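Local coordinates for putative pneumococcal surface protein (Streptococcus pneumoniae, PDB 4CNL) that binds choline through its choline-binding repeats and so probably attaches to the teichoic acids of the pneumococcal surface, at residues N24-S29 against A51-K56; Y71-S74 against M78-G81; N149-S154 against W163-R168. All blocks are in the same frame, centred on the assembly; numbering follows the deposited sequence.

Contact 1 (N24-S29 against A51-K56); sequences NAWQGS and AWYYLK. With CHT (choline ion), chain I; CHT (choline ion), chain H.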
loop_
_atom_site.group_PDB
_atom_site.type_symbol
_atom_site.label_atom_id
_atom_site.label_comp_id
_atom_site.label_asym_id
_atom_site.label_seq_id
_atom_site.Cartn_x
_atom_site.Cartn_y
_atom_site.Cartn_z
ATOM N N ASN A 24 4.305 24.678 -16.716
ATOM C CA ASN A 24 5.102 23.500 -16.347
ATOM C C ASN A 24 5.749 23.615 -14.979
ATOM O O ASN A 24 6.950 23.374 -14.838
ATOM C CB ASN A 24 6.208 23.240 -17.373
ATOM C CG ASN A 24 5.681 23.085 -18.770
ATOM O OD1 ASN A 24 4.938 22.152 -19.060
ATOM N ND2 ASN A 24 6.077 23.997 -19.657
ATOM N N ALA A 25 4.969 23.977 -13.969
ATOM C CA ALA A 25 5.541 24.226 -12.654
ATOM C C ALA A 25 4.491 24.220 -11.571
ATOM O O ALA A 25 3.310 24.496 -11.810
ATOM C CB ALA A 25 6.294 25.555 -12.635
ATOM N N TRP A 26 4.945 23.924 -10.363
ATOM C CA TRP A 26 4.113 24.033 -9.186
ATOM C C TRP A 26 3.970 25.475 -8.726
ATOM O O TRP A 26 4.903 26.276 -8.827
ATOM C CB TRP A 26 4.692 23.196 -8.048
ATOM C CG TRP A 26 4.597 21.733 -8.330
ATOM C CD1 TRP A 26 5.522 20.961 -8.969
ATOM C CD2 TRP A 26 3.485 20.871 -8.030
ATOM N NE1 TRP A 26 5.065 19.666 -9.066
ATOM C CE2 TRP A 26 3.820 19.585 -8.500
ATOM C CE3 TRP A 26 2.253 21.059 -7.390
ATOM C CZ2 TRP A 26 2.963 18.489 -8.354
ATOM C CZ3 TRP A 26 1.399 19.980 -7.253
ATOM C CH2 TRP A 26 1.764 18.706 -7.726
ATOM N N GLN A 27 2.788 25.785 -8.223
ATOM C CA GLN A 27 2.553 26.988 -7.442
ATOM C C GLN A 27 1.782 26.553 -6.205
ATOM O O GLN A 27 0.598 26.214 -6.278
ATOM C CB GLN A 27 1.784 28.050 -8.230
ATOM C CG GLN A 27 1.305 29.203 -7.361
ATOM C CD GLN A 27 2.443 29.945 -6.708
ATOM O OE1 GLN A 27 3.565 29.957 -7.218
ATOM N NE2 GLN A 27 2.163 30.580 -5.575
ATOM N N GLY A 28 2.472 26.524 -5.070
ATOM C CA GLY A 28 1.862 26.026 -3.854
ATOM C C GLY A 28 1.435 24.587 -4.082
ATOM O O GLY A 28 2.225 23.769 -4.554
ATOM N N SER A 29 0.174 24.298 -3.783
ATOM C CA SER A 29 -0.369 22.947 -3.896
ATOM C C SER A 29 -0.877 22.609 -5.299
ATOM O O SER A 29 -1.395 21.514 -5.542
ATOM C CB SER A 29 -1.500 22.764 -2.886
ATOM O OG SER A 29 -1.035 22.994 -1.569
ATOM N N ALA A 51 8.295 11.618 -10.126
ATOM C CA ALA A 51 7.126 11.054 -9.459
ATOM C C ALA A 51 5.811 11.468 -10.102
ATOM O O ALA A 51 5.696 12.536 -10.701
ATOM C CB ALA A 51 7.124 11.445 -7.985
ATOM N N TRP A 52 4.818 10.600 -9.977
ATOM C CA TRP A 52 3.452 10.927 -10.330
ATOM C C TRP A 52 2.754 11.657 -9.187
ATOM O O TRP A 52 2.954 11.333 -8.010
ATOM C CB TRP A 52 2.646 9.664 -10.643
ATOM C CG TRP A 52 2.974 8.991 -11.928
ATOM C CD1 TRP A 52 3.799 7.912 -12.107
ATOM C CD2 TRP A 52 2.464 9.329 -13.223
ATOM N NE1 TRP A 52 3.835 7.569 -13.438
ATOM C CE2 TRP A 52 3.024 8.421 -14.142
ATOM C CE3 TRP A 52 1.584 10.313 -13.691
ATOM C CZ2 TRP A 52 2.737 8.466 -15.505
ATOM C CZ3 TRP A 52 1.298 10.355 -15.046
ATOM C CH2 TRP A 52 1.876 9.440 -15.934
ATOM N N TYR A 53 1.899 12.605 -9.554
ATOM C CA TYR A 53 1.034 13.315 -8.609
ATOM C C TYR A 53 -0.388 13.319 -9.130
ATOM O O TYR A 53 -0.598 13.323 -10.341
ATOM C CB TYR A 53 1.507 14.757 -8.415
ATOM C CG TYR A 53 2.882 14.874 -7.813
ATOM C CD1 TYR A 53 4.026 14.789 -8.611
ATOM C CD2 TYR A 53 3.039 15.065 -6.451
ATOM C CE1 TYR A 53 5.290 14.903 -8.051
ATOM C CE2 TYR A 53 4.294 15.174 -5.883
ATOM C CZ TYR A 53 5.411 15.089 -6.685
ATOM O OH TYR A 53 6.661 15.203 -6.115
ATOM N N TYR A 54 -1.360 13.312 -8.223
ATOM C CA TYR A 54 -2.758 13.453 -8.611
ATOM C C TYR A 54 -3.313 14.782 -8.147
ATOM O O TYR A 54 -3.359 15.059 -6.948
ATOM C CB TYR A 54 -3.623 12.325 -8.050
ATOM C CG TYR A 54 -5.025 12.409 -8.601
ATOM C CD1 TYR A 54 -5.284 12.061 -9.921
ATOM C CD2 TYR A 54 -6.071 12.888 -7.831
ATOM C CE1 TYR A 54 -6.555 12.160 -10.450
ATOM C CE2 TYR A 54 -7.354 12.993 -8.355
ATOM C CZ TYR A 54 -7.585 12.623 -9.661
ATOM O OH TYR A 54 -8.847 12.723 -10.189
ATOM N N LEU A 55 -3.735 15.610 -9.101
ATOM C CA LEU A 55 -4.403 16.853 -8.745
ATOM C C LEU A 55 -5.904 16.616 -8.606
ATOM O O LEU A 55 -6.556 16.105 -9.520
ATOM C CB LEU A 55 -4.108 17.951 -9.774
ATOM C CG LEU A 55 -2.650 18.428 -9.837
ATOM C CD1 LEU A 55 -2.050 18.664 -8.429
ATOM C CD2 LEU A 55 -1.773 17.481 -10.670
ATOM N N LYS A 56 -6.439 16.992 -7.451
ATOM C CA LYS A 56 -7.848 16.777 -7.130
ATOM C C LYS A 56 -8.763 17.740 -7.887
ATOM O O LYS A 56 -8.306 18.524 -8.723
ATOM C CB LYS A 56 -8.056 16.909 -5.621
ATOM C CG LYS A 56 -7.344 15.807 -4.840
ATOM C CD LYS A 56 -7.529 15.946 -3.335
ATOM C CE LYS A 56 -6.709 17.087 -2.771
ATOM N NZ LYS A 56 -6.852 17.195 -1.290
HETATM C C4 CHT I . 4.745 19.337 -1.764
HETATM C C5 CHT I . 5.669 19.254 -2.975
HETATM C C6 CHT I . 4.383 20.767 -4.289
HETATM C C7 CHT I . 5.796 19.165 -5.309
HETATM C C8 CHT I . 3.820 18.495 -4.226
HETATM O O6 CHT I . 4.819 20.638 -1.197
HETATM N N1 CHT I . 4.917 19.425 -4.202
HETATM C C4 CHT H . -2.809 5.420 -14.400
HETATM C C5 CHT H . -1.412 5.125 -13.848
HETATM C C6 CHT H . 0.433 6.057 -12.706
HETATM C C7 CHT H . -1.013 7.441 -13.940
HETATM C C8 CHT H . -1.746 6.465 -11.926
HETATM O O6 CHT H . -3.371 4.240 -14.964
HETATM N N1 CHT H . -0.936 6.273 -13.100
#

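Contact 2 (Y71-S74 against M78-G81); sequences YLKS and MAQG. With CHT (choline ion), chain H; SO4 (sulfate ion), chain L.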
loop_
_atom_site.group_PDB
_atom_site.type_symbol
_atom_site.label_atom_id
_atom_site.label_comp_id
_atom_site.label_asym_id
_atom_site.label_seq_id
_atom_site.Cartn_x
_atom_site.Cartn_y
_atom_site.Cartn_z
ATOM N N TYR A 71 -1.838 5.066 -4.242
ATOM C CA TYR A 71 -1.691 5.786 -2.990
ATOM C C TYR A 71 -0.734 6.967 -3.121
ATOM O O TYR A 71 0.400 6.814 -3.570
ATOM C CB TYR A 71 -1.203 4.839 -1.876
ATOM C CG TYR A 71 -1.222 5.482 -0.502
ATOM C CD1 TYR A 71 -2.410 5.591 0.207
ATOM C CD2 TYR A 71 -0.062 5.979 0.075
ATOM C CE1 TYR A 71 -2.451 6.182 1.450
ATOM C CE2 TYR A 71 -0.086 6.580 1.326
ATOM C CZ TYR A 71 -1.292 6.680 2.004
ATOM O OH TYR A 71 -1.332 7.273 3.247
ATOM N N LEU A 72 -1.205 8.150 -2.743
ATOM C CA LEU A 72 -0.358 9.328 -2.715
ATOM C C LEU A 72 0.226 9.500 -1.314
ATOM O O LEU A 72 -0.513 9.600 -0.329
ATOM C CB LEU A 72 -1.150 10.576 -3.130
ATOM C CG LEU A 72 -1.704 10.648 -4.559
ATOM C CD1 LEU A 72 -0.641 10.256 -5.592
ATOM C CD2 LEU A 72 -2.973 9.814 -4.730
ATOM N N LYS A 73 1.552 9.532 -1.231
ATOM C CA LYS A 73 2.234 9.638 0.059
ATOM C C LYS A 73 2.086 11.046 0.660
ATOM O O LYS A 73 1.417 11.904 0.081
ATOM C CB LYS A 73 3.703 9.243 -0.111
ATOM C CG LYS A 73 3.840 7.795 -0.632
ATOM C CD LYS A 73 5.291 7.330 -0.691
ATOM C CE LYS A 73 6.034 7.981 -1.847
ATOM N NZ LYS A 73 7.468 7.568 -1.828
ATOM N N SER A 74 2.674 11.275 1.831
ATOM C CA SER A 74 2.467 12.544 2.532
ATOM C C SER A 74 3.048 13.729 1.756
ATOM O O SER A 74 2.604 14.867 1.949
ATOM C CB SER A 74 3.075 12.491 3.931
ATOM O OG SER A 74 4.475 12.295 3.864
ATOM N N MET A 78 3.103 9.593 -5.758
ATOM C CA MET A 78 2.461 8.287 -5.853
ATOM C C MET A 78 3.442 7.202 -5.460
ATOM O O MET A 78 4.564 7.151 -5.976
ATOM C CB MET A 78 1.939 8.029 -7.263
ATOM C CG MET A 78 1.134 6.759 -7.352
ATOM S SD MET A 78 0.829 6.268 -9.051
ATOM C CE MET A 78 2.456 5.809 -9.531
ATOM N N ALA A 79 3.014 6.323 -4.559
ATOM C CA ALA A 79 3.838 5.195 -4.150
ATOM C C ALA A 79 3.998 4.176 -5.275
ATOM O O ALA A 79 3.061 3.909 -6.033
ATOM C CB ALA A 79 3.231 4.542 -2.908
ATOM N N GLN A 80 5.194 3.601 -5.372
ATOM C CA GLN A 80 5.523 2.660 -6.437
ATOM C C GLN A 80 6.551 1.667 -5.948
ATOM O O GLN A 80 7.637 2.070 -5.541
ATOM C CB GLN A 80 6.087 3.387 -7.672
ATOM C CG GLN A 80 5.048 3.906 -8.628
ATOM C CD GLN A 80 5.640 4.613 -9.851
ATOM O OE1 GLN A 80 6.047 5.777 -9.780
ATOM N NE2 GLN A 80 5.669 3.915 -10.982
ATOM N N GLY A 81 6.213 0.382 -6.000
ATOM C CA GLY A 81 7.126 -0.674 -5.600
ATOM C C GLY A 81 7.635 -0.494 -4.188
ATOM O O GLY A 81 8.838 -0.590 -3.927
HETATM C C4 CHT H . -2.809 5.420 -14.400
HETATM C C5 CHT H . -1.412 5.125 -13.848
HETATM C C6 CHT H . 0.433 6.057 -12.706
HETATM C C7 CHT H . -1.013 7.441 -13.940
HETATM C C8 CHT H . -1.746 6.465 -11.926
HETATM O O6 CHT H . -3.371 4.240 -14.964
HETATM N N1 CHT H . -0.936 6.273 -13.100
HETATM S S SO4 L . 10.144 9.835 -1.554
HETATM O O1 SO4 L . 10.597 11.219 -1.684
HETATM O O2 SO4 L . 10.882 9.181 -0.474
HETATM O O3 SO4 L . 8.718 9.799 -1.240
HETATM O O4 SO4 L . 10.377 9.129 -2.814
HETATM O O HOH W 1 0.346 3.993 -5.690
HETATM O O HOH W 2 7.329 7.368 -5.314
#

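Contact 3 (N149-S154 against W163-R168); sequences NYYLKS and WVDGGR. With CHT (choline ion), chain C.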
loop_
_atom_site.group_PDB
_atom_site.type_symbol
_atom_site.label_atom_id
_atom_site.label_comp_id
_atom_site.label_asym_id
_atom_site.label_seq_id
_atom_site.Cartn_x
_atom_site.Cartn_y
_atom_site.Cartn_z
ATOM N N ASN A 149 -1.120 -23.955 19.949
ATOM C CA ASN A 149 -1.094 -25.409 19.794
ATOM C C ASN A 149 -1.010 -25.859 18.346
ATOM O O ASN A 149 -1.235 -27.036 18.030
ATOM C CB ASN A 149 -2.329 -26.018 20.444
ATOM C CG ASN A 149 -2.417 -25.694 21.919
ATOM O OD1 ASN A 149 -1.484 -25.959 22.675
ATOM N ND2 ASN A 149 -3.530 -25.100 22.332
ATOM N N TYR A 150 -0.697 -24.914 17.460
ATOM C CA TYR A 150 -0.540 -25.212 16.048
ATOM C C TYR A 150 0.905 -25.074 15.627
ATOM O O TYR A 150 1.634 -24.238 16.159
ATOM C CB TYR A 150 -1.393 -24.276 15.195
ATOM C CG TYR A 150 -2.855 -24.337 15.517
ATOM C CD1 TYR A 150 -3.652 -25.339 14.972
ATOM C CD2 TYR A 150 -3.446 -23.402 16.369
ATOM C CE1 TYR A 150 -4.998 -25.412 15.265
ATOM C CE2 TYR A 150 -4.797 -23.471 16.670
ATOM C CZ TYR A 150 -5.564 -24.474 16.112
ATOM O OH TYR A 150 -6.904 -24.548 16.398
ATOM N N TYR A 151 1.312 -25.873 14.647
ATOM C CA TYR A 151 2.689 -25.820 14.172
ATOM C C TYR A 151 2.756 -25.379 12.732
ATOM O O TYR A 151 2.100 -25.960 11.863
ATOM C CB TYR A 151 3.362 -27.182 14.304
ATOM C CG TYR A 151 4.841 -27.165 13.990
ATOM C CD1 TYR A 151 5.759 -26.700 14.935
ATOM C CD2 TYR A 151 5.326 -27.634 12.778
ATOM C CE1 TYR A 151 7.115 -26.683 14.665
ATOM C CE2 TYR A 151 6.697 -27.626 12.500
ATOM C CZ TYR A 151 7.575 -27.150 13.455
ATOM O OH TYR A 151 8.924 -27.141 13.192
ATOM N N LEU A 152 3.569 -24.368 12.472
ATOM C CA LEU A 152 3.804 -23.931 11.098
ATOM C C LEU A 152 5.061 -24.607 10.563
ATOM O O LEU A 152 6.140 -24.514 11.168
ATOM C CB LEU A 152 3.944 -22.405 11.024
ATOM C CG LEU A 152 2.772 -21.493 11.433
ATOM C CD1 LEU A 152 1.481 -21.924 10.745
ATOM C CD2 LEU A 152 2.577 -21.406 12.963
ATOM N N LYS A 153 4.925 -25.286 9.429
ATOM C CA LYS A 153 6.024 -26.056 8.861
ATOM C C LYS A 153 7.036 -25.124 8.183
ATOM O O LYS A 153 6.882 -23.906 8.238
ATOM C CB LYS A 153 5.478 -27.099 7.888
ATOM C CG LYS A 153 4.529 -28.101 8.575
ATOM C CD LYS A 153 3.871 -29.041 7.585
ATOM C CE LYS A 153 4.904 -29.940 6.918
ATOM N NZ LYS A 153 4.263 -31.091 6.225
ATOM N N SER A 154 8.066 -25.695 7.565
ATOM C CA SER A 154 9.173 -24.885 7.055
ATOM C C SER A 154 8.749 -23.931 5.943
ATOM O O SER A 154 9.365 -22.882 5.766
ATOM C CB SER A 154 10.322 -25.776 6.566
ATOM O OG SER A 154 9.937 -26.560 5.460
ATOM N N TRP A 163 3.505 -35.875 12.446
ATOM C CA TRP A 163 4.478 -35.635 13.496
ATOM C C TRP A 163 5.355 -34.456 13.099
ATOM O O TRP A 163 5.842 -34.389 11.971
ATOM C CB TRP A 163 5.315 -36.889 13.735
ATOM C CG TRP A 163 4.511 -37.961 14.382
ATOM C CD1 TRP A 163 3.734 -38.896 13.758
ATOM C CD2 TRP A 163 4.373 -38.192 15.783
ATOM N NE1 TRP A 163 3.125 -39.704 14.693
ATOM C CE2 TRP A 163 3.501 -39.289 15.944
ATOM C CE3 TRP A 163 4.898 -37.576 16.922
ATOM C CZ2 TRP A 163 3.149 -39.783 17.197
ATOM C CZ3 TRP A 163 4.552 -38.075 18.166
ATOM C CH2 TRP A 163 3.685 -39.157 18.293
ATOM N N VAL A 164 5.541 -33.522 14.021
ATOM C CA VAL A 164 6.244 -32.276 13.724
ATOM C C VAL A 164 7.281 -31.926 14.776
ATOM O O VAL A 164 7.294 -32.510 15.865
ATOM C CB VAL A 164 5.270 -31.079 13.629
ATOM C CG1 VAL A 164 4.189 -31.325 12.572
ATOM C CG2 VAL A 164 4.645 -30.793 14.984
ATOM N N ASP A 165 8.123 -30.946 14.442
ATOM C CA ASP A 165 9.083 -30.349 15.372
ATOM C C ASP A 165 10.080 -31.400 15.849
ATOM O O ASP A 165 10.070 -31.799 17.015
ATOM C CB ASP A 165 8.349 -29.706 16.552
ATOM C CG ASP A 165 9.251 -28.853 17.407
ATOM O OD1 ASP A 165 10.425 -28.654 17.029
ATOM O OD2 ASP A 165 8.776 -28.367 18.457
ATOM N N GLY A 166 10.935 -31.844 14.930
ATOM C CA GLY A 166 11.901 -32.890 15.221
ATOM C C GLY A 166 11.213 -34.211 15.476
ATOM O O GLY A 166 11.724 -35.052 16.218
ATOM N N GLY A 167 10.034 -34.380 14.877
ATOM C CA GLY A 167 9.245 -35.588 15.043
ATOM C C GLY A 167 8.801 -35.884 16.469
ATOM O O GLY A 167 8.568 -37.047 16.815
ATOM N N ARG A 168 8.682 -34.845 17.297
ATOM C CA ARG A 168 8.385 -35.031 18.718
ATOM C C ARG A 168 6.906 -34.906 19.076
ATOM O O ARG A 168 6.464 -35.459 20.086
ATOM C CB ARG A 168 9.192 -34.033 19.556
ATOM C CG ARG A 168 10.680 -34.334 19.554
ATOM C CD ARG A 168 11.457 -33.251 20.254
ATOM N NE ARG A 168 11.435 -32.000 19.477
ATOM C CZ ARG A 168 12.002 -30.869 19.883
ATOM N NH1 ARG A 168 12.619 -30.836 21.053
ATOM N NH2 ARG A 168 11.951 -29.774 19.127
HETATM C C4 CHT C . -6.626 -20.404 14.827
HETATM C C5 CHT C . -7.242 -21.641 14.189
HETATM C C6 CHT C . -6.946 -20.899 11.952
HETATM C C7 CHT C . -5.215 -22.130 13.025
HETATM C C8 CHT C . -7.210 -23.165 12.448
HETATM O O6 CHT C . -7.438 -19.273 14.530
HETATM N N1 CHT C . -6.642 -21.931 12.905
HETATM O O HOH W 3 11.076 -26.378 15.169
#

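Contact 1 (N24-S29 against A51-K56)
The indole of Trp-26 meets Tyr-53 and Leu-55. Trp-26, Gly-28 and Tyr-53 belong to a choline pocket of this choline-binding repeat, while Leu-55 packs against the indole. Early in 51-56, Trp-52 serves a different site: one face of its indole carries choline H, whose C6 stands 3.8 Å from Trp-52 CE2. Tyr-53 points toward 24-29. With CG beside its backbone N (chi1 -63°), it presents a ring face to the six-membered ring of Trp-26. The pair is T-shaped, because the planes meet at 70° and the centroids are 5.1 Å apart. The edge atom Trp-26 CZ2 comes down off-centre, 3.7 Å from Tyr-53 CG. A second choline occupies the angle between the rings. Its C6 lies over an indole face, 3.8 Å from Trp-26 CE3, while its C8 approaches Tyr-53 CE2 obliquely at 3.7 Å. Further along, Leu-55 touches with its branch end, CD1 being 3.9 Å from Trp-26 CZ3. Ser-29 O also approaches that methyl, at 4.1 Å from Leu-55 CD1. Asp-46 accepts a hydrogen bond from Trp-26 NE1, which should fix the rotation of the indole. With CA atoms no nearer than 8.8 Å (Ser-29 to Leu-55), side chains do most of the joining. They link two successive antiparallel hairpins: 25-27 pairs with 30-32, and 51-55 pairs with 42-46, where Leu-55 rests on Ile-44.

Contact 2 (Y71-S74 against M78-G81)
Leu-72 and Met-78 form a single beta bridge, by which the loop after strand 70-72 of the choline-binding domain folds back on that strand and delivers a methionine to a choline site. The side chain of Met-78 shows how. Its CB packs on the branch end of Leu-72, 3.8 Å from CD1. With CG anti to the backbone N (chi1 -173°), the chain then runs past the carbonyl of Tyr-71, and Met-78 CG lies 3.9 Å from Tyr-71 O. Beyond CG the chain leaves strand 70-72 for the ligand: Met-78 SD is 3.7 Å from C6 of choline H. A bend at the thioether (chi3 69°) keeps the terminal methyl on the same group, with Met-78 CE 3.8 Å from choline C6. Sulfur and methyl thus both line the trimethylammonium head, in a pocket completed by Trp-43, Trp-52 and Tyr-70.

One direct backbone hydrogen bond joins the segments behind this side chain. Ala-79 N donates to Tyr-71 O at 2.8 Å with an almost straight N-H...O angle of 173°. The same oxygen receives a CA-H...O contact from Met-78 CA at 3.4 Å. One water extends the pairing by accepting from Tyr-71 N and donating to Ala-79 O.

Next along the strand, the aliphatic part of Lys-73 passes Ala-79, CG lying 4.0 Å from Ala-79 CB. Its ammonium forms a salt bridge with Glu-82 and also donates from NZ to O3 of a sulfate, probably from the crystallisation liquor, at 2.6 Å.

Contact 3 (N149-S154 against W163-R168)
Tyr-151 lays one ring face against Val-164 and Asp-165. Val-164 CB lies 4.0 Å from the ring centroid and 30° off the normal, an off-centre CH-pi contact whose nearest ring atom is Tyr-151 CD2 at 3.5 Å. Its CG2 branch sits nearer the root of the ring, 3.8 Å from Tyr-151 CG. Toward the hydroxyl end Asp-165 takes over, with its backbone N above the same face and its CB 3.8 Å from Tyr-151 CE1. A trans chi1 of -173° swings the tyrosine ring across to these residues. A water at the ring edge, in its plane, bridges Tyr-151 OH and Asp-165 OD1.

A second shell positions the aspartate. Two nitrogens of the Arg-168 guanidinium each bind a different oxygen of Asp-165: NE donates to Asp-165 O at 2.8 Å, and NH2 forms a salt bridge with Asp-165 OD1, also at 2.8 Å and from above the carboxylate plane. These bonds close over a type I' turn, Asp-165 to Arg-168, while Asp-165 OD2 accepts from Trp-146 NE1. Tyr-150, just before Tyr-151 in the chain, serves a choline site instead, with choline C7 3.7 Å above the centre of its ring.

Within this choline-binding repeat, consecutive two-stranded antiparallel hairpins are joined: 145-147 with 150-152, and 162-164 with 169-171. Val-164 touches Trp-146 of strand 145-147 and Ala-159 of the loop between the hairpins.

From the N terminus the three contacts follow in series, and none encloses or crosses another. Contact 1 closes a 21-residue loop, tying hairpin 25-32 to hairpin 42-55. Contact 2 closes a loop of just three residues and fastens the connection toward strand 82-86. The first two are coupled directly: Trp-52 O and Met-78 N are 2.9 Å apart, a probable hydrogen bond, and both contacts touch choline H. Contact 3 closes an eight-residue loop between the hairpins ending at 152 and starting at 162. It lies far along the elongated chain, its nearest atoms about 24 Å from contact 2 and about 36 Å from contact 1.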